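Local coordinates for fosfomycin resistance protein FosX (Mesorhizobium loti, PDB 1R9C) that catalyses the manganese-dependent hydration of the antibiotic fosfomycin, opening its epoxide ring and so conferring resistance, and works as a homodimer, at residues R17-L22 and K45-G50; E23-A28 and I107-D112. All blocks are in the same frame, centred on the assembly; numbering follows the deposited sequence.

Interaction 1 (R17-L22 and K45-G50); sequences RMTRIL and KFFLIG
Thr-19 on helix 15-26 meets Lys-45 and Phe-47 of strand 44-49, and Leu-22, one turn on, meets Phe-47; the strand runs almost parallel to the helix, and the short axes make an angle of 7° and come within 10.7 Å. The polar part is a single hydrogen bond at one end. Lys-45, its chain extended beyond CG, crosses the threonine side chain at about a right angle; its NZ donates to Thr-19 OG1 over 2.9 Å. OG1 lies anti to the carbonyl carbon (chi1 -68°), beside its own backbone N, and also bonds Leu-15 O one turn earlier in the helix. NZ has a second partner, a salt bridge to Glu-30 on the adjoining strand 29-33.

The apolar part centres on the Phe-47 ring. Leu-22 CD1 sits over one face, displaced toward the rim, in a CH-pi contact 4.1 Å from the ring centroid and 26° off its normal; CD1 is 3.8 Å from Phe-47 CD1. Thr-19 comes to the far end of the ring: OG1 lies in the ring plane at the edge, 3.5 Å from Phe-47 CZ, while the methyl CG2 is 3.7 Å from the same CZ.

This is helix-on-sheet packing within the vicinal oxygen chelate fold, the helix lying against the four-stranded sheet that also carries His-7, a manganese ligand. Thr-19 thus serves both parts: its hydroxyl ties a lysine ammonium, whose charge Glu-30 probably offsets in part, to the margin of an otherwise hydrophobic interface.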
loop_
_atom_site.group_PDB
_atom_site.type_symbol
_atom_site.label_atom_id
_atom_site.label_comp_id
_atom_site.label_asym_id
_atom_site.label_seq_id
_atom_site.Cartn_x
_atom_site.Cartn_y
_atom_site.Cartn_z
ATOM N N ARG A 17 -4.877 15.046 -11.525
ATOM C CA ARG A 17 -5.794 15.102 -10.383
ATOM C C ARG A 17 -5.237 14.306 -9.211
ATOM O O ARG A 17 -5.322 14.752 -8.070
ATOM C CB ARG A 17 -7.163 14.565 -10.780
ATOM C CG ARG A 17 -8.251 14.746 -9.747
ATOM C CD ARG A 17 -8.499 16.173 -9.305
ATOM N NE ARG A 17 -9.267 16.220 -8.066
ATOM C CZ ARG A 17 -9.307 17.279 -7.251
ATOM N NH1 ARG A 17 -8.618 18.394 -7.524
ATOM N NH2 ARG A 17 -10.044 17.229 -6.164
ATOM N N MET A 18 -4.675 13.123 -9.483
ATOM C CA MET A 18 -4.098 12.315 -8.401
ATOM C C MET A 18 -2.952 13.086 -7.719
ATOM O O MET A 18 -2.818 13.018 -6.506
ATOM C CB MET A 18 -3.621 10.954 -8.914
ATOM C CG MET A 18 -3.061 10.044 -7.809
ATOM S SD MET A 18 -4.296 9.660 -6.530
ATOM C CE MET A 18 -3.510 8.188 -5.832
ATOM N N THR A 19 -2.139 13.801 -8.501
ATOM C CA THR A 19 -1.076 14.653 -7.979
ATOM C C THR A 19 -1.684 15.635 -6.953
ATOM O O THR A 19 -1.157 15.806 -5.838
ATOM C CB THR A 19 -0.391 15.421 -9.150
ATOM O OG1 THR A 19 0.336 14.494 -9.978
ATOM C CG2 THR A 19 0.662 16.396 -8.641
ATOM N N ARG A 20 -2.803 16.270 -7.339
ATOM C CA ARG A 20 -3.426 17.283 -6.491
ATOM C C ARG A 20 -3.966 16.655 -5.200
ATOM O O ARG A 20 -3.819 17.225 -4.121
ATOM C CB ARG A 20 -4.473 18.095 -7.261
ATOM C CG ARG A 20 -3.891 18.803 -8.522
ATOM C CD ARG A 20 -2.529 19.579 -8.318
ATOM N NE ARG A 20 -2.000 20.171 -9.561
ATOM C CZ ARG A 20 -0.725 20.566 -9.750
ATOM N NH1 ARG A 20 0.169 20.417 -8.764
ATOM N NH2 ARG A 20 -0.341 21.117 -10.926
ATOM N N ILE A 21 -4.573 15.478 -5.319
ATOM C CA ILE A 21 -4.987 14.705 -4.143
ATOM C C ILE A 21 -3.804 14.409 -3.208
ATOM O O ILE A 21 -3.884 14.693 -2.014
ATOM C CB ILE A 21 -5.746 13.400 -4.566
ATOM C CG1 ILE A 21 -7.068 13.777 -5.260
ATOM C CG2 ILE A 21 -5.976 12.512 -3.362
ATOM C CD1 ILE A 21 -7.749 12.628 -6.050
ATOM N N LEU A 22 -2.703 13.856 -3.736
ATOM C CA LEU A 22 -1.609 13.458 -2.859
ATOM C C LEU A 22 -0.951 14.691 -2.232
ATOM O O LEU A 22 -0.533 14.656 -1.072
ATOM C CB LEU A 22 -0.587 12.607 -3.624
ATOM C CG LEU A 22 -1.050 11.238 -4.120
ATOM C CD1 LEU A 22 -0.013 10.668 -5.109
ATOM C CD2 LEU A 22 -1.214 10.295 -2.908
ATOM N N LYS A 45 4.555 9.062 -12.067
ATOM C CA LYS A 45 5.185 10.011 -11.169
ATOM C C LYS A 45 5.508 9.324 -9.868
ATOM O O LYS A 45 4.793 8.398 -9.464
ATOM C CB LYS A 45 4.215 11.152 -10.842
ATOM C CG LYS A 45 3.921 12.110 -12.003
ATOM C CD LYS A 45 3.038 13.203 -11.509
ATOM C CE LYS A 45 2.925 14.355 -12.474
ATOM N NZ LYS A 45 2.447 15.537 -11.680
ATOM N N PHE A 46 6.579 9.780 -9.209
ATOM C CA PHE A 46 6.952 9.303 -7.877
ATOM C C PHE A 46 6.797 10.475 -6.892
ATOM O O PHE A 46 7.168 11.641 -7.211
ATOM C CB PHE A 46 8.413 8.870 -7.825
ATOM C CG PHE A 46 8.770 7.706 -8.717
ATOM C CD1 PHE A 46 10.091 7.506 -9.081
ATOM C CD2 PHE A 46 7.799 6.799 -9.154
ATOM C CE1 PHE A 46 10.467 6.420 -9.881
ATOM C CE2 PHE A 46 8.147 5.730 -9.966
ATOM C CZ PHE A 46 9.489 5.527 -10.323
ATOM N N PHE A 47 6.281 10.157 -5.701
ATOM C CA PHE A 47 6.144 11.135 -4.648
ATOM C C PHE A 47 6.737 10.615 -3.365
ATOM O O PHE A 47 6.815 9.390 -3.144
ATOM C CB PHE A 47 4.659 11.427 -4.370
ATOM C CG PHE A 47 3.942 12.120 -5.495
ATOM C CD1 PHE A 47 3.381 11.381 -6.552
ATOM C CD2 PHE A 47 3.771 13.489 -5.477
ATOM C CE1 PHE A 47 2.699 12.011 -7.571
ATOM C CE2 PHE A 47 3.084 14.141 -6.530
ATOM C CZ PHE A 47 2.556 13.394 -7.569
ATOM N N LEU A 48 7.119 11.562 -2.500
ATOM C CA LEU A 48 7.450 11.234 -1.121
ATOM C C LEU A 48 6.429 11.873 -0.168
ATOM O O LEU A 48 6.047 13.061 -0.303
ATOM C CB LEU A 48 8.866 11.696 -0.753
ATOM C CG LEU A 48 10.103 10.899 -1.182
ATOM C CD1 LEU A 48 11.413 11.646 -0.878
ATOM C CD2 LEU A 48 10.100 9.549 -0.456
ATOM N N ILE A 49 5.973 11.054 0.772
ATOM C CA ILE A 49 5.211 11.525 1.923
ATOM C C ILE A 49 6.119 11.207 3.105
ATOM O O ILE A 49 6.159 10.081 3.552
ATOM C CB ILE A 49 3.864 10.783 2.042
ATOM C CG1 ILE A 49 2.976 11.095 0.821
ATOM C CG2 ILE A 49 3.125 11.270 3.331
ATOM C CD1 ILE A 49 1.842 10.154 0.590
ATOM N N GLY A 50 6.895 12.194 3.554
ATOM C CA GLY A 50 7.949 11.951 4.519
ATOM C C GLY A 50 8.998 11.079 3.828
ATOM O O GLY A 50 9.600 11.474 2.823
#

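Interaction 2 (E23-A28 and I107-D112); sequences EGVFDA and IYFYDD
Phe-109 CZ packs against both Val-25 and Phe-26, two consecutive residues in the last turn of helix 15-26, and lies 3.7 Å from Val-25 CG1. The phenylalanine comes from strand 106-110 and approaches both helix side chains from the opposite direction. With CG set between the backbone N and the carbonyl carbon (chi1 72°), the ring is carried off the strand toward the helix and CZ leads the contact. CE2, the next atom round the ring, is 4.0 Å from Val-25 CG1. That methyl also packs over the centre of the Phe-26 ring, 4.1 Å above its plane, so the neighbouring helix residues are in contact with each other as well as with the strand. Phe-26 CZ meets Phe-109 CZ at 3.7 Å, coming to the edge of the Phe-109 ring near its plane.

In this vicinal oxygen chelate fold, built of beta-alpha-beta-beta-beta modules, the contact joins the end of helix 15-26 to strand 106-110, an outermost strand of the three-stranded sheet within this chain. Val-86 of helix 79-89 and Leu-91 also pack on Phe-109, and Leu-89 on Val-25. Phe-26 touches Phe-72 and Leu-119 of the same sheet, together with Ile-2 of the second subunit.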
loop_
_atom_site.group_PDB
_atom_site.type_symbol
_atom_site.label_atom_id
_atom_site.label_comp_id
_atom_site.label_asym_id
_atom_site.label_seq_id
_atom_site.Cartn_x
_atom_site.Cartn_y
_atom_site.Cartn_z
ATOM N N GLU A 23 -0.884 15.790 -2.989
ATOM C CA GLU A 23 -0.322 17.029 -2.463
ATOM C C GLU A 23 -1.280 17.676 -1.441
ATOM O O GLU A 23 -0.846 18.152 -0.383
ATOM C CB GLU A 23 -0.020 18.016 -3.598
ATOM C CG GLU A 23 1.187 17.587 -4.432
ATOM C CD GLU A 23 1.416 18.489 -5.636
ATOM O OE1 GLU A 23 0.579 19.378 -5.893
ATOM O OE2 GLU A 23 2.436 18.302 -6.326
ATOM N N GLY A 24 -2.574 17.636 -1.758
ATOM C CA GLY A 24 -3.587 18.331 -0.981
ATOM C C GLY A 24 -3.818 17.634 0.350
ATOM O O GLY A 24 -3.916 18.308 1.383
ATOM N N VAL A 25 -3.900 16.304 0.332
ATOM C CA VAL A 25 -4.210 15.549 1.556
ATOM C C VAL A 25 -2.948 15.253 2.355
ATOM O O VAL A 25 -2.934 15.480 3.566
ATOM C CB VAL A 25 -5.025 14.251 1.312
ATOM C CG1 VAL A 25 -5.366 13.574 2.614
ATOM C CG2 VAL A 25 -6.311 14.538 0.613
ATOM N N PHE A 26 -1.889 14.770 1.698
ATOM C CA PHE A 26 -0.741 14.278 2.449
ATOM C C PHE A 26 0.477 15.187 2.441
ATOM O O PHE A 26 1.475 14.844 3.043
ATOM C CB PHE A 26 -0.313 12.869 1.984
ATOM C CG PHE A 26 -1.430 11.855 1.912
ATOM C CD1 PHE A 26 -1.976 11.501 0.687
ATOM C CD2 PHE A 26 -1.873 11.173 3.041
ATOM C CE1 PHE A 26 -2.988 10.516 0.606
ATOM C CE2 PHE A 26 -2.890 10.209 2.953
ATOM C CZ PHE A 26 -3.438 9.870 1.737
ATOM N N ASP A 27 0.398 16.337 1.762
ATOM C CA ASP A 27 1.570 17.147 1.472
ATOM C C ASP A 27 2.656 16.329 0.761
ATOM O O ASP A 27 3.840 16.508 1.003
ATOM C CB ASP A 27 2.110 17.838 2.739
ATOM C CG ASP A 27 2.652 19.222 2.465
ATOM O OD1 ASP A 27 2.491 19.754 1.321
ATOM O OD2 ASP A 27 3.264 19.874 3.349
ATOM N N ALA A 28 2.238 15.407 -0.100
ATOM C CA ALA A 28 3.202 14.662 -0.904
ATOM C C ALA A 28 4.066 15.626 -1.711
ATOM O O ALA A 28 3.569 16.636 -2.183
ATOM C CB ALA A 28 2.477 13.727 -1.841
ATOM N N ILE A 107 -10.524 9.075 9.570
ATOM C CA ILE A 107 -11.212 9.600 8.396
ATOM C C ILE A 107 -10.937 8.580 7.270
ATOM O O ILE A 107 -9.767 8.242 7.020
ATOM C CB ILE A 107 -10.614 10.984 8.006
ATOM C CG1 ILE A 107 -10.755 11.992 9.134
ATOM C CG2 ILE A 107 -11.228 11.520 6.685
ATOM C CD1 ILE A 107 -9.621 13.022 9.160
ATOM N N TYR A 108 -11.988 8.094 6.605
ATOM C CA TYR A 108 -11.778 7.225 5.433
ATOM C C TYR A 108 -12.328 7.969 4.240
ATOM O O TYR A 108 -13.418 8.502 4.313
ATOM C CB TYR A 108 -12.550 5.911 5.531
ATOM C CG TYR A 108 -12.182 5.025 6.683
ATOM C CD1 TYR A 108 -12.754 5.230 7.927
ATOM C CD2 TYR A 108 -11.293 3.952 6.530
ATOM C CE1 TYR A 108 -12.436 4.432 9.003
ATOM C CE2 TYR A 108 -10.991 3.118 7.632
ATOM C CZ TYR A 108 -11.554 3.392 8.856
ATOM O OH TYR A 108 -11.308 2.616 9.964
ATOM N N PHE A 109 -11.560 7.999 3.162
ATOM C CA PHE A 109 -11.935 8.727 1.959
ATOM C C PHE A 109 -11.436 7.931 0.736
ATOM O O PHE A 109 -10.696 6.968 0.883
ATOM C CB PHE A 109 -11.387 10.169 2.005
ATOM C CG PHE A 109 -9.889 10.276 1.825
ATOM C CD1 PHE A 109 -9.330 10.456 0.564
ATOM C CD2 PHE A 109 -9.033 10.215 2.931
ATOM C CE1 PHE A 109 -7.945 10.533 0.409
ATOM C CE2 PHE A 109 -7.657 10.305 2.782
ATOM C CZ PHE A 109 -7.109 10.483 1.522
ATOM N N TYR A 110 -11.913 8.287 -0.446
ATOM C CA TYR A 110 -11.541 7.589 -1.673
ATOM C C TYR A 110 -10.862 8.625 -2.544
ATOM O O TYR A 110 -11.259 9.791 -2.522
ATOM C CB TYR A 110 -12.793 7.083 -2.408
ATOM C CG TYR A 110 -13.636 6.149 -1.577
ATOM C CD1 TYR A 110 -14.606 6.655 -0.729
ATOM C CD2 TYR A 110 -13.402 4.770 -1.590
ATOM C CE1 TYR A 110 -15.369 5.834 0.048
ATOM C CE2 TYR A 110 -14.139 3.918 -0.790
ATOM C CZ TYR A 110 -15.149 4.464 0.008
ATOM O OH TYR A 110 -15.906 3.665 0.800
ATOM N N ASP A 111 -9.877 8.218 -3.343
ATOM C CA ASP A 111 -9.367 9.117 -4.372
ATOM C C ASP A 111 -10.322 9.022 -5.573
ATOM O O ASP A 111 -11.519 8.649 -5.409
ATOM C CB ASP A 111 -7.926 8.721 -4.747
ATOM C CG ASP A 111 -7.859 7.360 -5.432
ATOM O OD1 ASP A 111 -6.755 6.930 -5.771
ATOM O OD2 ASP A 111 -8.868 6.667 -5.695
ATOM N N ASP A 112 -9.832 9.317 -6.787
ATOM C CA ASP A 112 -10.757 9.397 -7.926
ATOM C C ASP A 112 -10.911 8.063 -8.639
ATOM O O ASP A 112 -11.600 7.969 -9.653
ATOM C CB ASP A 112 -10.297 10.444 -8.952
ATOM C CG ASP A 112 -10.547 11.869 -8.509
ATOM O OD1 ASP A 112 -11.446 12.131 -7.660
ATOM O OD2 ASP A 112 -9.893 12.808 -8.998
#

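Helix 15-26 supplies one side of both contacts, whose centres lie 9 Å apart: interaction 1 sets its middle turns against the four-stranded sheet, and interaction 2 sets its last turn against the three-stranded one. The two join directly, as Leu-22 O probably accepts a hydrogen bond from Ala-28 N (3.0 Å), and Met-18 CE packs on Asp-111 OD1 at 3.5 Å. Neither contact touches the metal. The Phe-109 side chain is about 11 Å from a manganese ion and about 7 Å from the side chain of Glu-118, a metal ligand; that of Lys-45 is about 13 Å from a manganese and about 6 Å from that of Glu-44, the probable proton acceptor (nearest atoms throughout).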